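PDB 4OOB: 3-hydroxyacyl-thioester dehydratase X from Mycobacterium tuberculosis, which catalyses the reversible hydration of trans-2-enoyl-CoA to (3R)-3-hydroxyacyl-CoA thioesters, with a preference for C8 to C12 chains. Local coordinates for residues F186-A191 against P221-A226. Residues are numbered along the deposited sequence; the frame is centred on the assembly and turned at random.
Sequences FPTVIA and PVLLPA
Leu-224 N donates to Val-189 O (3.3 Å, 152° at the hydrogen), and Ala-191 N makes a shorter bond, 2.9 Å, to Val-222 O. Together they form a single antiparallel bridge in which Ile-190 and Leu-223 are the non-hydrogen-bonded pair. A water continues the pairing, donating to Ala-191 O and accepting from Val-222 N. Thr-188 adds a side-chain bond: OG1, turned between its own backbone N and carbonyl carbon (chi1 73°), reaches Val-189 O at 2.9 Å, so this oxygen takes two donors. In this hotdog-fold chain the bridge ties the loop between helices 178-183 and 193-199 to the connection leading into strand 226-234. Apolar side chains meet on both sides of the bridge. Leu-224, branched and long enough to reach across, sets CD2 3.9 Å from Ala-191 CB; the small methyl leaves room for Val-222 CG1 beside it, and Ile-161 of helix 158-167 touches both Leu-224 and Ala-191. On the other flank Ile-190 uses its two branches separately: CG2 meets Leu-223 CD2 at 3.5 Å, while CD1 sits 3.7 Å above the centre of the Phe-186 ring. Compact, rigid Pro-221 brings CB to 4.0 Å from Phe-186 CE1.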
ATOM      1  N   PHE A 186      11.908  14.363   4.812  1.00 17.76           N
ATOM      2  CA  PHE A 186      10.734  14.855   4.122  1.00 16.97           C
ATOM      3  C   PHE A 186      10.357  16.208   4.624  1.00 17.99           C
ATOM      4  O   PHE A 186      10.294  16.392   5.821  1.00 17.77           O
ATOM      5  CB  PHE A 186       9.560  13.932   4.383  1.00 16.43           C
ATOM      6  CG  PHE A 186       9.764  12.554   3.826  1.00 16.47           C
ATOM      7  CD1 PHE A 186       9.773  12.357   2.461  1.00 16.19           C
ATOM      8  CD2 PHE A 186      10.011  11.475   4.666  1.00 15.55           C
ATOM      9  CE1 PHE A 186       9.971  11.094   1.941  1.00 16.53           C
ATOM     10  CE2 PHE A 186      10.199  10.229   4.159  1.00 15.62           C
ATOM     11  CZ  PHE A 186      10.192  10.024   2.789  1.00 15.75           C
ATOM     12  N   PRO A 187       9.996  17.129   3.719  1.00 18.75           N
ATOM     13  CA  PRO A 187       9.706  18.497   4.177  1.00 19.64           C
ATOM     14  C   PRO A 187       8.357  18.690   4.816  1.00 20.73           C
ATOM     15  O   PRO A 187       8.152  19.702   5.443  1.00 21.55           O
ATOM     16  CB  PRO A 187       9.812  19.330   2.897  1.00 19.48           C
ATOM     17  CG  PRO A 187       9.487  18.358   1.793  1.00 19.52           C
ATOM     18  CD  PRO A 187      10.075  17.040   2.244  1.00 19.05           C
ATOM     19  N   THR A 188       7.409  17.779   4.611  1.00 21.84           N
ATOM     20  CA  THR A 188       6.167  17.770   5.374  1.00 22.24           C
ATOM     21  C   THR A 188       5.815  16.316   5.603  1.00 21.13           C
ATOM     22  O   THR A 188       6.506  15.409   5.102  1.00 20.67           O
ATOM     23  CB  THR A 188       4.990  18.437   4.605  1.00 24.24           C
ATOM     24  OG1 THR A 188       4.531  17.579   3.535  1.00 26.16           O
ATOM     25  CG2 THR A 188       5.391  19.678   4.008  1.00 24.91           C
ATOM     26  N   VAL A 189       4.713  16.097   6.308  1.00 20.02           N
ATOM     27  CA  VAL A 189       4.132  14.758   6.470  1.00 18.92           C
ATOM     28  C   VAL A 189       3.723  14.220   5.108  1.00 18.18           C
ATOM     29  O   VAL A 189       3.455  15.003   4.217  1.00 18.21           O
ATOM     30  CB  VAL A 189       2.928  14.833   7.404  1.00 19.20           C
ATOM     31  CG1 VAL A 189       3.429  15.070   8.817  1.00 19.65           C
ATOM     32  CG2 VAL A 189       1.979  15.980   6.997  1.00 19.04           C
ATOM     33  N   ILE A 190       3.735  12.898   4.910  1.00 17.31           N
ATOM     34  CA  ILE A 190       3.454  12.330   3.597  1.00 16.17           C
ATOM     35  C   ILE A 190       2.375  11.263   3.724  1.00 14.38           C
ATOM     36  O   ILE A 190       2.247  10.695   4.769  1.00 13.40           O
ATOM     37  CB  ILE A 190       4.732  11.755   2.919  1.00 17.40           C
ATOM     38  CG1 ILE A 190       5.172  10.509   3.646  1.00 17.23           C
ATOM     39  CG2 ILE A 190       5.825  12.826   2.847  1.00 18.64           C
ATOM     40  CD1 ILE A 190       6.472   9.860   3.237  1.00 17.58           C
ATOM     41  N   ALA A 191       1.599  11.027   2.656  1.00 13.30           N
ATOM     42  CA  ALA A 191       0.595   9.967   2.641  1.00 12.91           C
ATOM     43  C   ALA A 191       1.279   8.623   2.670  1.00 12.19           C
ATOM     44  O   ALA A 191       2.324   8.463   2.080  1.00 11.19           O
ATOM     45  CB  ALA A 191      -0.271  10.040   1.389  1.00 12.33           C
ATOM     46  N   PRO A 221       7.025  10.949  -3.304  1.00 19.03           N
ATOM     47  CA  PRO A 221       6.230  10.942  -2.097  1.00 18.65           C
ATOM     48  C   PRO A 221       5.072  11.915  -2.206  1.00 18.03           C
ATOM     49  O   PRO A 221       5.146  12.878  -2.932  1.00 18.50           O
ATOM     50  CB  PRO A 221       7.232  11.351  -1.010  1.00 20.09           C
ATOM     51  CG  PRO A 221       8.291  12.134  -1.736  1.00 21.43           C
ATOM     52  CD  PRO A 221       8.419  11.372  -3.028  1.00 20.96           C
ATOM     53  N   VAL A 222       3.967  11.607  -1.571  1.00 17.48           N
ATOM     54  CA  VAL A 222       2.792  12.415  -1.713  1.00 18.04           C
ATOM     55  C   VAL A 222       2.809  13.352  -0.541  1.00 18.67           C
ATOM     56  O   VAL A 222       2.433  12.941   0.608  1.00 17.30           O
ATOM     57  CB  VAL A 222       1.566  11.512  -1.746  1.00 18.98           C
ATOM     58  CG1 VAL A 222       0.268  12.320  -1.634  1.00 19.21           C
ATOM     59  CG2 VAL A 222       1.602  10.674  -3.046  1.00 19.23           C
ATOM     60  N   LEU A 223       3.359  14.562  -0.782  1.00 18.54           N
ATOM     61  CA  LEU A 223       3.493  15.576   0.268  1.00 19.26           C
ATOM     62  C   LEU A 223       2.168  16.181   0.507  1.00 19.15           C
ATOM     63  O   LEU A 223       1.467  16.437  -0.433  1.00 19.42           O
ATOM     64  CB  LEU A 223       4.439  16.691  -0.106  1.00 21.55           C
ATOM     65  CG  LEU A 223       5.882  16.297  -0.402  1.00 22.83           C
ATOM     66  CD1 LEU A 223       6.586  17.606  -0.829  1.00 23.36           C
ATOM     67  CD2 LEU A 223       6.534  15.638   0.803  1.00 22.17           C
ATOM     68  N   LEU A 224       1.796  16.371   1.771  1.00 19.16           N
ATOM     69  CA  LEU A 224       0.411  16.765   2.111  1.00 19.20           C
ATOM     70  C   LEU A 224       0.404  18.260   2.505  1.00 19.45           C
ATOM     71  O   LEU A 224       1.410  18.752   3.010  1.00 20.18           O
ATOM     72  CB  LEU A 224      -0.135  15.896   3.251  1.00 18.46           C
ATOM     73  CG  LEU A 224      -0.008  14.364   3.175  1.00 17.16           C
ATOM     74  CD1 LEU A 224      -0.510  13.731   4.460  1.00 16.61           C
ATOM     75  CD2 LEU A 224      -0.826  13.803   2.007  1.00 18.37           C
ATOM     76  N   PRO A 225      -0.700  18.981   2.233  1.00 19.82           N
ATOM     77  CA  PRO A 225      -1.869  18.544   1.431  1.00 20.00           C
ATOM     78  C   PRO A 225      -1.490  18.308  -0.045  1.00 20.24           C
ATOM     79  O   PRO A 225      -0.635  18.988  -0.586  1.00 20.61           O
ATOM     80  CB  PRO A 225      -2.826  19.752   1.516  1.00 21.20           C
ATOM     81  CG  PRO A 225      -1.917  20.932   1.821  1.00 20.77           C
ATOM     82  CD  PRO A 225      -0.893  20.349   2.754  1.00 20.16           C
ATOM     83  N   ALA A 226      -2.120  17.342  -0.679  1.00 20.60           N
ATOM     84  CA  ALA A 226      -1.805  16.988  -2.051  1.00 20.14           C
ATOM     85  C   ALA A 226      -3.065  17.084  -2.897  1.00 20.27           C
ATOM     86  O   ALA A 226      -4.148  16.582  -2.525  1.00 18.21           O
ATOM     87  CB  ALA A 226      -1.266  15.578  -2.115  1.00 19.98           C
TER
HETATM   88  O   HOH W   1       4.119   9.210  -0.020  1.00 11.43           O